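NADH dehydrogenase, putative (PDB 5JWC) probably oxidises NADH and passes the electrons through its bound FAD to ubiquinone, as a single-polypeptide type II NADH dehydrogenase. Local coordinates at residues L321-K326 / D342-Q347; Y131-V136 / Y338-C343. All coordinates share one frame; numbering follows the deposited sequence.

Contact 1 of 2, residues L321-K326 / D342-Q347; sequences LKVDEK and DCKKIQ. With FAD (flavin-adenine dinucleotide), chain C.
Val323 and Ile346 stand side by side on one face of a short parallel ladder, touching at 3.8 Å between Val323 CG2 and Ile346 CG1. The same methyl of Val323 lies 3.8 Å from Lys344 CD, so one valine branch packs on an isoleucine and the aliphatic part of a lysine. On the reverse face the chains of Lys322 and Lys345 pass at a slant, Lys322 CD standing 4.1 Å from Lys345 CB. Bends at chi2 (-74°) and again at chi4 carry NZ of Lys322 towards Gln347 OE1; the 3.9 Å between NZ and OE1 is proximity, while a water that donates to Ile346 O accepts only a weak bond from this amine. Three backbone bonds zip the strands: Lys345 N to Leu321 O, Val323 N to Lys345 O, and Gln347 N to Val323 O, the last 2.7 Å and nearly straight (171°). In this two-stranded parallel sheet, strand 321-323 runs into an Asx turn, Asp324 OD2 taking the amide of Lys326 from above the carboxylate plane at 2.9 Å. At the other end Asp342 enters the FAD site: its N gives O2P a 2.8 Å bond, and its OD1 accepts the ribityl O3' at 3.1 Å. Further out, Lys344 NZ turns away to a salt bridge with Glu430, Asp324 OD1 pairs with Arg328, and Leu321 beds against Ile305, Phe308 and Leu309 of helix 303-309.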
# COMPACT_ATOMS: atom_id res chain seq x y z
N LEU A 321 -21.39 -7.03 26.97
CA LEU A 321 -22.71 -7.41 26.51
C LEU A 321 -22.96 -8.90 26.76
O LEU A 321 -22.21 -9.75 26.29
CB LEU A 321 -22.84 -7.08 25.02
CG LEU A 321 -24.26 -7.20 24.47
CD1 LEU A 321 -25.22 -6.31 25.28
CD2 LEU A 321 -24.30 -6.81 23.01
N LYS A 322 -24.02 -9.23 27.49
CA LYS A 322 -24.36 -10.63 27.74
C LYS A 322 -25.42 -11.14 26.78
O LYS A 322 -26.41 -10.45 26.53
CB LYS A 322 -24.83 -10.83 29.18
CG LYS A 322 -23.80 -10.56 30.27
CD LYS A 322 -22.78 -11.71 30.34
CE LYS A 322 -22.01 -11.71 31.67
NZ LYS A 322 -22.04 -13.09 32.30
N VAL A 323 -25.22 -12.34 26.24
CA VAL A 323 -26.23 -12.98 25.41
C VAL A 323 -26.59 -14.32 26.01
O VAL A 323 -25.82 -14.87 26.81
CB VAL A 323 -25.74 -13.20 23.96
CG1 VAL A 323 -25.27 -11.88 23.36
CG2 VAL A 323 -24.60 -14.24 23.94
N ASP A 324 -27.74 -14.86 25.63
CA ASP A 324 -28.10 -16.17 26.14
C ASP A 324 -27.49 -17.27 25.28
O ASP A 324 -26.72 -16.99 24.35
CB ASP A 324 -29.63 -16.33 26.24
CG ASP A 324 -30.35 -16.26 24.88
OD1 ASP A 324 -31.58 -15.98 24.91
OD2 ASP A 324 -29.75 -16.48 23.80
N GLU A 325 -27.87 -18.51 25.56
CA GLU A 325 -27.25 -19.67 24.92
C GLU A 325 -27.55 -19.76 23.43
O GLU A 325 -26.97 -20.59 22.72
CB GLU A 325 -27.69 -20.96 25.62
CG GLU A 325 -29.20 -21.31 25.50
CD GLU A 325 -30.12 -20.50 26.41
OE1 GLU A 325 -29.64 -19.73 27.27
OE2 GLU A 325 -31.35 -20.63 26.26
N LYS A 326 -28.44 -18.89 22.96
CA LYS A 326 -28.83 -18.87 21.55
C LYS A 326 -28.31 -17.59 20.88
O LYS A 326 -28.67 -17.29 19.74
CB LYS A 326 -30.35 -18.98 21.42
CG LYS A 326 -30.87 -20.39 21.62
CD LYS A 326 -32.39 -20.42 21.83
CE LYS A 326 -32.87 -21.84 22.06
NZ LYS A 326 -34.31 -21.91 22.50
N ASP A 342 -16.19 -10.96 19.69
CA ASP A 342 -15.49 -10.40 20.86
C ASP A 342 -16.30 -9.40 21.69
O ASP A 342 -15.90 -9.04 22.80
CB ASP A 342 -14.23 -9.67 20.42
CG ASP A 342 -13.11 -10.60 20.00
OD1 ASP A 342 -13.29 -11.84 19.99
OD2 ASP A 342 -12.04 -10.07 19.64
N CYS A 343 -17.41 -8.90 21.15
CA CYS A 343 -18.17 -7.88 21.88
C CYS A 343 -19.12 -8.48 22.92
O CYS A 343 -19.79 -7.74 23.64
CB CYS A 343 -18.98 -6.98 20.93
SG CYS A 343 -20.42 -7.80 20.16
N LYS A 344 -19.18 -9.81 23.00
CA LYS A 344 -20.17 -10.47 23.84
C LYS A 344 -19.58 -11.55 24.76
O LYS A 344 -18.48 -12.05 24.51
CB LYS A 344 -21.28 -11.09 22.97
CG LYS A 344 -20.82 -12.26 22.11
CD LYS A 344 -21.05 -13.62 22.77
CE LYS A 344 -20.54 -14.77 21.89
NZ LYS A 344 -19.05 -14.71 21.65
N LYS A 345 -20.35 -11.89 25.79
CA LYS A 345 -20.13 -13.09 26.60
C LYS A 345 -21.47 -13.84 26.72
O LYS A 345 -22.53 -13.20 26.79
CB LYS A 345 -19.60 -12.74 27.99
CG LYS A 345 -18.11 -12.36 28.06
CD LYS A 345 -17.18 -13.37 27.37
CE LYS A 345 -15.74 -12.82 27.22
NZ LYS A 345 -14.84 -13.73 26.40
N ILE A 346 -21.44 -15.16 26.71
CA ILE A 346 -22.65 -15.97 26.82
C ILE A 346 -22.99 -16.24 28.30
O ILE A 346 -22.13 -16.66 29.08
CB ILE A 346 -22.50 -17.32 26.08
CG1 ILE A 346 -22.21 -17.08 24.59
CG2 ILE A 346 -23.77 -18.18 26.26
CD1 ILE A 346 -22.14 -18.35 23.78
N GLN A 347 -24.24 -15.97 28.68
CA GLN A 347 -24.75 -16.35 30.00
C GLN A 347 -25.91 -17.31 29.77
O GLN A 347 -27.03 -16.87 29.49
CB GLN A 347 -25.20 -15.13 30.81
CG GLN A 347 -25.98 -15.50 32.07
CD GLN A 347 -25.18 -16.40 33.02
OE1 GLN A 347 -24.23 -15.95 33.66
NE2 GLN A 347 -25.55 -17.69 33.09
PA FAD C . -13.52 -8.00 14.43
O1A FAD C . -12.43 -7.12 14.98
O2A FAD C . -13.03 -9.10 13.56
O5B FAD C . -14.61 -7.11 13.63
C5B FAD C . -15.26 -6.02 14.24
C4B FAD C . -15.86 -5.20 13.10
O4B FAD C . -16.75 -4.24 13.64
C3B FAD C . -14.78 -4.44 12.33
O3B FAD C . -15.10 -4.49 10.95
C2B FAD C . -14.96 -3.01 12.80
O2B FAD C . -14.59 -2.10 11.79
C1B FAD C . -16.47 -3.00 13.03
N9A FAD C . -16.95 -1.95 13.93
C8A FAD C . -16.33 -1.44 15.04
N7A FAD C . -17.16 -0.50 15.58
C5A FAD C . -18.28 -0.42 14.83
C6A FAD C . -19.42 0.36 14.93
N6A FAD C . -19.58 1.18 15.97
N1A FAD C . -20.43 0.20 14.01
C2A FAD C . -20.30 -0.72 12.98
N3A FAD C . -19.15 -1.49 12.88
C4A FAD C . -18.16 -1.34 13.79
N1 FAD C . -8.02 -15.41 16.61
C2 FAD C . -7.83 -16.74 16.36
O2 FAD C . -8.75 -17.53 16.57
N3 FAD C . -6.63 -17.21 15.87
C4 FAD C . -5.59 -16.35 15.60
O4 FAD C . -4.53 -16.80 15.15
C4X FAD C . -5.77 -14.99 15.83
N5 FAD C . -4.76 -14.09 15.58
C5X FAD C . -4.97 -12.74 15.81
C6 FAD C . -3.97 -11.83 15.54
C7 FAD C . -4.15 -10.47 15.77
C7M FAD C . -3.02 -9.52 15.46
C8 FAD C . -5.36 -10.01 16.26
C8M FAD C . -5.58 -8.55 16.52
C9 FAD C . -6.38 -10.93 16.54
C9A FAD C . -6.19 -12.29 16.31
N10 FAD C . -7.20 -13.20 16.57
C10 FAD C . -7.00 -14.53 16.33
C1' FAD C . -8.51 -12.76 17.16
C2' FAD C . -9.58 -12.38 16.16
O2' FAD C . -9.08 -11.37 15.33
C3' FAD C . -10.74 -11.80 16.95
O3' FAD C . -11.16 -12.69 17.95
C4' FAD C . -11.85 -11.53 15.95
O4' FAD C . -11.45 -10.40 15.22
C5' FAD C . -13.19 -11.28 16.61
O5' FAD C . -14.14 -11.12 15.58
P FAD C . -15.24 -9.95 15.68
O1P FAD C . -16.19 -10.07 14.51
O2P FAD C . -15.89 -10.07 17.03
O3P FAD C . -14.39 -8.57 15.66
O HOH W 1 -21.14 -16.30 31.32

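Contact 2 of 2, residues Y131-V136 / Y338-C343; sequences YLIIAV and YAIGDC. With FAD (flavin-adenine dinucleotide), chain C.
Ile340 meets Ala135 because its chi1 of 62° sets CG1 between the backbone N and the carbonyl carbon, 3.7 Å from Ala135 CB; the extended remainder takes CD1 on to Ile133 CG2. Ile133 in turn folds at chi2 (-64°), so that its CD1 comes obliquely to within 4.1 Å of Tyr338 CB. On this same face the tyrosines lie side by side with their long axes nearly parallel, Tyr131 CD1 4.4 Å from Tyr338 CE2, at the edge of the Tyr338 ring and near its plane. The opposite face is built from Ile134, whose CB rests on the methyl of Ala339 and whose CG2 touches Cys343 SG. Parallel pairing holds the strands: Tyr338 N binds Leu132 O at 2.8 Å, almost straight at 178°; Ile134 N reaches Tyr338 O at 2.7 Å; and Ile340 N, just past its strand, closes on Ile134 O, the last carbonyl of strand 131-134, at 3.0 Å. From there both chains run to FAD. Gly341, lacking a side chain, lets its CA approach FAD O2P to 3.3 Å, while Val136 CG1 packs 3.8 Å from C5A of the adenine. The Ala-Ile-Gly-Asp sequence fits the second FAD-binding motif of the pyridine nucleotide-disulphide oxidoreductase family, with Ala135 and Val136, just past strand 131-134, forming the adjoining wall. Strand 131-134 lies between 30-34 and the edge strand 337-339, all three parallel. Helix 424-440 covers the Tyr338 face, with Phe438 standing edge-to-face to both tyrosines and Leu434 on Ile340, while helix 303-309 covers Ile134 and Val136 through Ile305.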
# COMPACT_ATOMS: atom_id res chain seq x y z
N TYR A 131 -34.17 -7.61 12.47
CA TYR A 131 -33.18 -8.26 13.33
C TYR A 131 -31.87 -7.51 13.27
O TYR A 131 -31.48 -7.02 12.21
CB TYR A 131 -32.95 -9.71 12.91
CG TYR A 131 -34.15 -10.60 12.97
CD1 TYR A 131 -34.57 -11.17 14.16
CD2 TYR A 131 -34.89 -10.86 11.82
CE1 TYR A 131 -35.69 -12.00 14.20
CE2 TYR A 131 -35.99 -11.67 11.85
CZ TYR A 131 -36.39 -12.24 13.04
OH TYR A 131 -37.51 -13.04 13.04
N LEU A 132 -31.18 -7.47 14.40
CA LEU A 132 -29.89 -6.82 14.49
C LEU A 132 -28.82 -7.81 14.97
O LEU A 132 -28.97 -8.43 16.03
CB LEU A 132 -29.97 -5.63 15.42
CG LEU A 132 -28.72 -4.77 15.55
CD1 LEU A 132 -28.33 -4.11 14.21
CD2 LEU A 132 -28.92 -3.74 16.64
N ILE A 133 -27.76 -7.97 14.18
CA ILE A 133 -26.63 -8.82 14.57
C ILE A 133 -25.44 -7.96 14.97
O ILE A 133 -24.75 -7.37 14.12
CB ILE A 133 -26.20 -9.75 13.43
CG1 ILE A 133 -27.43 -10.30 12.66
CG2 ILE A 133 -25.30 -10.87 13.96
CD1 ILE A 133 -28.35 -11.18 13.49
N ILE A 134 -25.19 -7.84 16.26
CA ILE A 134 -24.09 -6.98 16.71
C ILE A 134 -22.76 -7.76 16.72
O ILE A 134 -22.58 -8.72 17.47
CB ILE A 134 -24.36 -6.39 18.09
CG1 ILE A 134 -25.74 -5.69 18.11
CG2 ILE A 134 -23.22 -5.44 18.52
CD1 ILE A 134 -26.07 -5.03 19.45
N ALA A 135 -21.85 -7.33 15.86
CA ALA A 135 -20.55 -7.98 15.74
C ALA A 135 -19.45 -6.93 15.60
O ALA A 135 -18.64 -6.99 14.67
CB ALA A 135 -20.54 -8.92 14.54
N VAL A 136 -19.42 -5.98 16.52
CA VAL A 136 -18.52 -4.81 16.41
C VAL A 136 -17.15 -5.03 17.02
O VAL A 136 -16.32 -4.12 17.03
CB VAL A 136 -19.15 -3.56 17.05
CG1 VAL A 136 -20.45 -3.22 16.32
CG2 VAL A 136 -19.39 -3.80 18.58
N TYR A 338 -29.15 -9.91 18.35
CA TYR A 338 -28.16 -10.95 18.61
C TYR A 338 -26.77 -10.31 18.67
O TYR A 338 -26.56 -9.21 18.14
CB TYR A 338 -28.16 -12.03 17.52
CG TYR A 338 -29.41 -12.89 17.44
CD1 TYR A 338 -29.40 -14.19 17.92
CD2 TYR A 338 -30.58 -12.40 16.86
CE1 TYR A 338 -30.52 -14.98 17.84
CE2 TYR A 338 -31.73 -13.19 16.79
CZ TYR A 338 -31.68 -14.48 17.28
OH TYR A 338 -32.77 -15.30 17.23
N ALA A 339 -25.82 -10.97 19.32
CA ALA A 339 -24.44 -10.49 19.31
C ALA A 339 -23.51 -11.68 19.21
O ALA A 339 -23.79 -12.74 19.78
CB ALA A 339 -24.13 -9.66 20.53
N ILE A 340 -22.42 -11.51 18.47
CA ILE A 340 -21.46 -12.60 18.26
C ILE A 340 -20.04 -12.06 18.31
O ILE A 340 -19.83 -10.85 18.13
CB ILE A 340 -21.68 -13.31 16.90
CG1 ILE A 340 -21.46 -12.33 15.75
CG2 ILE A 340 -23.08 -13.91 16.81
CD1 ILE A 340 -21.74 -12.98 14.35
N GLY A 341 -19.06 -12.92 18.53
CA GLY A 341 -17.68 -12.47 18.51
C GLY A 341 -17.20 -11.83 19.80
O GLY A 341 -17.73 -12.11 20.88
N ASP A 342 -16.19 -10.96 19.69
CA ASP A 342 -15.49 -10.40 20.86
C ASP A 342 -16.30 -9.40 21.69
O ASP A 342 -15.90 -9.04 22.80
CB ASP A 342 -14.23 -9.67 20.42
CG ASP A 342 -13.11 -10.60 20.00
OD1 ASP A 342 -13.29 -11.84 19.99
OD2 ASP A 342 -12.04 -10.07 19.64
N CYS A 343 -17.41 -8.90 21.15
CA CYS A 343 -18.17 -7.88 21.88
C CYS A 343 -19.12 -8.48 22.92
O CYS A 343 -19.79 -7.74 23.64
CB CYS A 343 -18.98 -6.98 20.93
SG CYS A 343 -20.42 -7.80 20.16
PA FAD C . -13.52 -8.00 14.43
O1A FAD C . -12.43 -7.12 14.98
O2A FAD C . -13.03 -9.10 13.56
O5B FAD C . -14.61 -7.11 13.63
C5B FAD C . -15.26 -6.02 14.24
C4B FAD C . -15.86 -5.20 13.10
O4B FAD C . -16.75 -4.24 13.64
C3B FAD C . -14.78 -4.44 12.33
O3B FAD C . -15.10 -4.49 10.95
C2B FAD C . -14.96 -3.01 12.80
O2B FAD C . -14.59 -2.10 11.79
C1B FAD C . -16.47 -3.00 13.03
N9A FAD C . -16.95 -1.95 13.93
C8A FAD C . -16.33 -1.44 15.04
N7A FAD C . -17.16 -0.50 15.58
C5A FAD C . -18.28 -0.42 14.83
C6A FAD C . -19.42 0.36 14.93
N6A FAD C . -19.58 1.18 15.97
N1A FAD C . -20.43 0.20 14.01
C2A FAD C . -20.30 -0.72 12.98
N3A FAD C . -19.15 -1.49 12.88
C4A FAD C . -18.16 -1.34 13.79
N1 FAD C . -8.02 -15.41 16.61
C2 FAD C . -7.83 -16.74 16.36
O2 FAD C . -8.75 -17.53 16.57
N3 FAD C . -6.63 -17.21 15.87
C4 FAD C . -5.59 -16.35 15.60
O4 FAD C . -4.53 -16.80 15.15
C4X FAD C . -5.77 -14.99 15.83
N5 FAD C . -4.76 -14.09 15.58
C5X FAD C . -4.97 -12.74 15.81
C6 FAD C . -3.97 -11.83 15.54
C7 FAD C . -4.15 -10.47 15.77
C7M FAD C . -3.02 -9.52 15.46
C8 FAD C . -5.36 -10.01 16.26
C8M FAD C . -5.58 -8.55 16.52
C9 FAD C . -6.38 -10.93 16.54
C9A FAD C . -6.19 -12.29 16.31
N10 FAD C . -7.20 -13.20 16.57
C10 FAD C . -7.00 -14.53 16.33
C1' FAD C . -8.51 -12.76 17.16
C2' FAD C . -9.58 -12.38 16.16
O2' FAD C . -9.08 -11.37 15.33
C3' FAD C . -10.74 -11.80 16.95
O3' FAD C . -11.16 -12.69 17.95
C4' FAD C . -11.85 -11.53 15.95
O4' FAD C . -11.45 -10.40 15.22
C5' FAD C . -13.19 -11.28 16.61
O5' FAD C . -14.14 -11.12 15.58
P FAD C . -15.24 -9.95 15.68
O1P FAD C . -16.19 -10.07 14.51
O2P FAD C . -15.89 -10.07 17.03
O3P FAD C . -14.39 -8.57 15.66

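Overall arrangement
From the N terminus, 131-136 comes first, on the next-to-last strand of the FAD-domain sheet. The chain then leaves for some two hundred residues, through a domain built on a five-stranded parallel sheet (strands between 153 and 295), probably the NADH-binding one, and passes 321-326 before contact 2 closes this long loop at 338-343. Contact 1 closes a much shorter excursion, from 321-326 to 342-347, with strand 337-339 inside it. Since 321-326 lies within the long loop and 342-347 reaches beyond it, the two closures cross. They share Asp342 and Cys343, and Ala339 of contact 2 packs on Leu321 and Val323 of contact 1, joining the small two-stranded sheet to the large FAD-binding one.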